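Local coordinates for vinylacetyl-CoA Delta-isomerase (Nitrosopumilus maritimus SCM1, PDB 6VJR), which probably works as an oxygen-tolerant 4-hydroxybutyryl-CoA dehydratase and vinylacetyl-CoA Delta-isomerase, holding FAD and a [4Fe-4S] cluster, at residues A[40-43]-A[44-48]; A[96-99]-A[100-103]. One frame throughout, in Å; residues are numbered along the deposited sequence.

Contact 1: residues A[40-43]-A[44-48]; sequences NAVA and ETYDL
Residues 40-43 and 44-48 are successive turns of one helix, joined by i to i+4 backbone bonds from Glu44 N to Asn40 O (3.1 Å) and from Asp47 N to Ala43 O (3.1 Å), while between them the turn tightens to an i to i+3 bond from Thr45 N to Val42 O (2.9 Å). The tightening goes with a second bond to the same carbonyl: Thr45 OG1 donates to Val42 O at 2.7 Å, in the carbonyl plane, whereas Thr45 N reaches that oxygen from above the plane. With OG1 placed between its backbone N and carbonyl carbon (chi1 71°), the hydroxyl folds back onto the preceding turn, and CG2 also rests near Val42 O. The side chains of Val42 and Thr45 run alongside each other, CG1 of Val42 4.1 Å from OG1 of Thr45. Tyr46 brings its ring edge to Val42 O, with CD1 3.7 Å away, and CE1 packs loosely on Val42 CG1; its hydroxyl end bonds to Asn140 O, and its ring forms a cation-pi contact with Arg100. Alanine suits position 43, where its small CB leaves room for Tyr8 and Ile9 of helix 5-11. Glu44 bends at chi2 and ends in a salt bridge with Arg51, while Asp47 OD1 takes the N-H of Gly5. A valine in place of Thr45 would probably leave Val42 O without its hydroxyl donor and deprive Arg100 NH1 of this partner. The buried threonine hydroxyl thus bonds two ways, donating to a helix carbonyl while its oxygen meets the guanidinium group of Arg100, which ties the helix to that side chain.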
loop_
_atom_site.group_PDB
_atom_site.type_symbol
_atom_site.label_atom_id
_atom_site.label_comp_id
_atom_site.label_asym_id
_atom_site.label_seq_id
_atom_site.Cartn_x
_atom_site.Cartn_y
_atom_site.Cartn_z
ATOM N N ASN A 40 -5.444 34.976 12.083
ATOM C CA ASN A 40 -6.587 34.443 12.807
ATOM C C ASN A 40 -6.251 33.106 13.454
ATOM O O ASN A 40 -6.720 32.820 14.556
ATOM C CB ASN A 40 -7.778 34.289 11.877
ATOM C CG ASN A 40 -8.400 35.593 11.443
ATOM O OD1 ASN A 40 -8.228 36.638 12.076
ATOM N ND2 ASN A 40 -9.174 35.549 10.381
ATOM N N ALA A 41 -5.525 32.260 12.729
ATOM C CA ALA A 41 -5.117 30.966 13.261
ATOM C C ALA A 41 -4.249 31.168 14.493
ATOM O O ALA A 41 -4.454 30.500 15.500
ATOM C CB ALA A 41 -4.435 30.146 12.192
ATOM N N VAL A 42 -3.234 32.036 14.408
ATOM C CA VAL A 42 -2.430 32.280 15.591
ATOM C C VAL A 42 -3.270 32.878 16.718
ATOM O O VAL A 42 -3.072 32.516 17.887
ATOM C CB VAL A 42 -1.206 33.146 15.278
ATOM C CG1 VAL A 42 -0.387 33.368 16.525
ATOM C CG2 VAL A 42 -0.367 32.523 14.170
ATOM N N ALA A 43 -4.213 33.777 16.398
ATOM C CA ALA A 43 -5.024 34.381 17.452
ATOM C C ALA A 43 -5.766 33.296 18.233
ATOM O O ALA A 43 -6.024 33.438 19.406
ATOM C CB ALA A 43 -5.991 35.369 16.867
ATOM N N GLU A 44 -6.207 32.237 17.550
ATOM C CA GLU A 44 -6.926 31.141 18.195
ATOM C C GLU A 44 -6.068 30.400 19.233
ATOM O O GLU A 44 -6.606 29.835 20.192
ATOM C CB GLU A 44 -7.552 30.195 17.163
ATOM C CG GLU A 44 -8.030 28.886 17.774
ATOM C CD GLU A 44 -9.193 28.918 18.761
ATOM O OE1 GLU A 44 -9.800 29.984 19.006
ATOM O OE2 GLU A 44 -9.458 27.817 19.342
ATOM N N THR A 45 -4.737 30.446 19.112
ATOM C CA THR A 45 -3.879 29.838 20.117
ATOM C C THR A 45 -3.963 30.619 21.433
ATOM O O THR A 45 -3.763 30.025 22.478
ATOM C CB THR A 45 -2.423 29.765 19.673
ATOM O OG1 THR A 45 -1.723 31.004 19.605
ATOM C CG2 THR A 45 -2.260 29.029 18.355
ATOM N N TYR A 46 -4.205 31.927 21.361
ATOM C CA TYR A 46 -4.425 32.717 22.560
ATOM C C TYR A 46 -5.822 32.465 23.093
ATOM O O TYR A 46 -5.993 32.357 24.293
ATOM C CB TYR A 46 -4.166 34.198 22.277
ATOM C CG TYR A 46 -2.727 34.627 22.015
ATOM C CD1 TYR A 46 -2.154 34.630 20.754
ATOM C CD2 TYR A 46 -1.941 35.047 23.068
ATOM C CE1 TYR A 46 -0.844 35.055 20.555
ATOM C CE2 TYR A 46 -0.662 35.518 22.887
ATOM C CZ TYR A 46 -0.093 35.511 21.624
ATOM O OH TYR A 46 1.178 35.986 21.494
ATOM N N ASP A 47 -6.821 32.476 22.215
ATOM C CA ASP A 47 -8.206 32.300 22.643
ATOM C C ASP A 47 -8.416 30.938 23.313
ATOM O O ASP A 47 -9.152 30.810 24.273
ATOM C CB ASP A 47 -9.160 32.624 21.500
ATOM C CG ASP A 47 -9.182 34.096 21.073
ATOM O OD1 ASP A 47 -8.894 35.004 21.935
ATOM O OD2 ASP A 47 -9.548 34.346 19.892
ATOM N N LEU A 48 -7.809 29.881 22.774
ATOM C CA LEU A 48 -7.948 28.569 23.383
ATOM C C LEU A 48 -7.406 28.556 24.815
ATOM O O LEU A 48 -8.015 27.953 25.689
ATOM C CB LEU A 48 -7.290 27.510 22.513
ATOM C CG LEU A 48 -7.310 26.096 23.092
ATOM C CD1 LEU A 48 -8.769 25.681 23.139
ATOM C CD2 LEU A 48 -6.479 25.098 22.325
#

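Contact 2: residues A[96-99]-A[100-103]. With SF4 (iron/sulfur cluster), chain E.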
loop_
_atom_site.group_PDB
_atom_site.type_symbol
_atom_site.label_atom_id
_atom_site.label_comp_id
_atom_site.label_asym_id
_atom_site.label_seq_id
_atom_site.Cartn_x
_atom_site.Cartn_y
_atom_site.Cartn_z
ATOM N N THR A 96 -6.009 24.200 9.959
ATOM C CA THR A 96 -4.871 24.712 9.225
ATOM C C THR A 96 -3.638 24.629 10.100
ATOM O O THR A 96 -3.672 24.093 11.208
ATOM C CB THR A 96 -5.128 26.153 8.767
ATOM O OG1 THR A 96 -4.126 26.474 7.793
ATOM C CG2 THR A 96 -5.057 27.111 9.940
ATOM N N CYS A 97 -2.532 25.168 9.546
ATOM C CA CYS A 97 -1.336 25.351 10.343
ATOM C C CYS A 97 -1.449 26.606 11.210
ATOM O O CYS A 97 -1.490 27.706 10.672
ATOM C CB CYS A 97 -0.105 25.416 9.449
ATOM S SG CYS A 97 1.382 25.833 10.405
ATOM N N PHE A 98 -1.416 26.449 12.536
ATOM C CA PHE A 98 -1.590 27.554 13.469
ATOM C C PHE A 98 -0.207 28.044 13.949
ATOM O O PHE A 98 -0.114 28.800 14.894
ATOM C CB PHE A 98 -2.580 27.177 14.594
ATOM C CG PHE A 98 -2.369 25.766 15.123
ATOM C CD1 PHE A 98 -1.378 25.512 16.061
ATOM C CD2 PHE A 98 -3.039 24.663 14.552
ATOM C CE1 PHE A 98 -1.175 24.211 16.538
ATOM C CE2 PHE A 98 -2.804 23.376 15.020
ATOM C CZ PHE A 98 -1.876 23.155 16.014
ATOM N N GLN A 99 0.868 27.484 13.381
ATOM C CA GLN A 99 2.178 28.125 13.285
ATOM C C GLN A 99 3.060 28.087 14.530
ATOM O O GLN A 99 4.279 28.155 14.383
ATOM C CB GLN A 99 1.999 29.564 12.823
ATOM C CG GLN A 99 1.431 29.659 11.425
ATOM C CD GLN A 99 0.545 30.856 11.189
ATOM O OE1 GLN A 99 1.014 32.007 11.171
ATOM N NE2 GLN A 99 -0.747 30.596 10.976
ATOM N N ARG A 100 2.508 28.060 15.740
ATOM C CA ARG A 100 3.309 28.389 16.925
ATOM C C ARG A 100 4.100 27.169 17.485
ATOM O O ARG A 100 4.910 27.305 18.428
ATOM C CB ARG A 100 2.251 28.905 17.904
ATOM C CG ARG A 100 2.692 30.013 18.835
ATOM C CD ARG A 100 1.562 30.726 19.547
ATOM N NE ARG A 100 2.136 31.339 20.742
ATOM C CZ ARG A 100 1.447 31.909 21.677
ATOM N NH1 ARG A 100 0.139 31.899 21.629
ATOM N NH2 ARG A 100 2.091 32.490 22.701
ATOM N N CYS A 101 3.876 25.974 16.918
ATOM C CA CYS A 101 4.541 24.741 17.349
ATOM C C CYS A 101 6.046 24.871 17.099
ATOM O O CYS A 101 6.836 24.325 17.852
ATOM C CB CYS A 101 4.031 23.485 16.625
ATOM S SG CYS A 101 2.226 23.363 16.669
ATOM N N VAL A 102 6.462 25.487 15.971
ATOM C CA VAL A 102 7.879 25.496 15.606
ATOM C C VAL A 102 8.725 26.150 16.700
ATOM O O VAL A 102 9.775 25.633 17.142
ATOM C CB VAL A 102 8.103 26.196 14.253
ATOM C CG1 VAL A 102 9.479 25.870 13.735
ATOM C CG2 VAL A 102 7.064 25.808 13.231
ATOM N N GLY A 103 8.240 27.299 17.180
ATOM C CA GLY A 103 8.950 28.036 18.227
ATOM C C GLY A 103 8.986 27.271 19.549
ATOM O O GLY A 103 9.986 27.306 20.284
HETATM FE FE1 SF4 E . 3.822 22.354 12.159
HETATM FE FE2 SF4 E . 1.182 21.599 12.285
HETATM FE FE3 SF4 E . 1.782 24.085 11.808
HETATM FE FE4 SF4 E . 2.053 23.120 14.296
HETATM S S1 SF4 E . 0.129 23.468 13.204
HETATM S S2 SF4 E . 3.614 24.434 13.130
HETATM S S3 SF4 E . 2.840 20.984 13.789
HETATM S S4 SF4 E . 2.376 22.337 10.476
HETATM O O HOH W 1 6.266 28.773 15.731
#
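Phe98 lays one face of its ring against the iron-sulfur cluster, with S1 over the ring centre and 3.3 Å above the plane. Its CG sits between the backbone N and the carbonyl carbon (chi1 42°), which turns the ring back toward the cluster and also brings CE1 to 3.5 Å from Cys101 SG in an oblique sulfur-aromatic contact. An aromatic residue suits this place, since its broad apolar face probably shields the sulfide. Cys97 SG binds FE3 at 2.3 Å and Cys101 SG binds FE4 at 2.4 Å, so two corners of the cluster are held from one short chain segment. Val102 adds an apolar touch, its CG2 3.7 Å from S2, and also reaches the FAD. Between the cysteines the backbone turns sharply, Gln99 taking a positive phi of 80°, and Arg100 N makes a weak bond to Phe98 O. The Gln99 amide steadies this turn: NE2 donates almost straight to Cys97 O (3.0 Å), with that oxygen near the amide plane, and also to Ser38 O, while OE1 accepts from Asn192. A water beside Gln99 O accepts from Gly103 N at 2.9 Å. Arg100 extends away from the cluster toward Thr45. Two cysteines in a Cys-x3-Cys spacing at the start of helix 101-121, joined by Cys295 and by Glu443 from far along the chain, make up the [4Fe-4S] site of this flavoprotein.

In the fold
Contact 1 comes first along the chain, wholly within helix 36-51; contact 2 follows after helix 77-94, in the loop that leads into helix 101-121. Their centres are 10 Å apart, and both belong to the family's N-terminal range. They meet directly: Thr45 OG1 and Arg100 NH1 are 2.9 Å apart, a probable hydrogen bond, and Val42 CG2 packs against Gln99 OE1 at 3.3 Å. Helix 36-51 therefore backs the cysteine-bearing loop as a second shell, with the side chain of Thr45 about 8 Å from the cluster. The buried interface ties this helix to the residues that bind the cluster and, through Val102, to the neighbouring FAD.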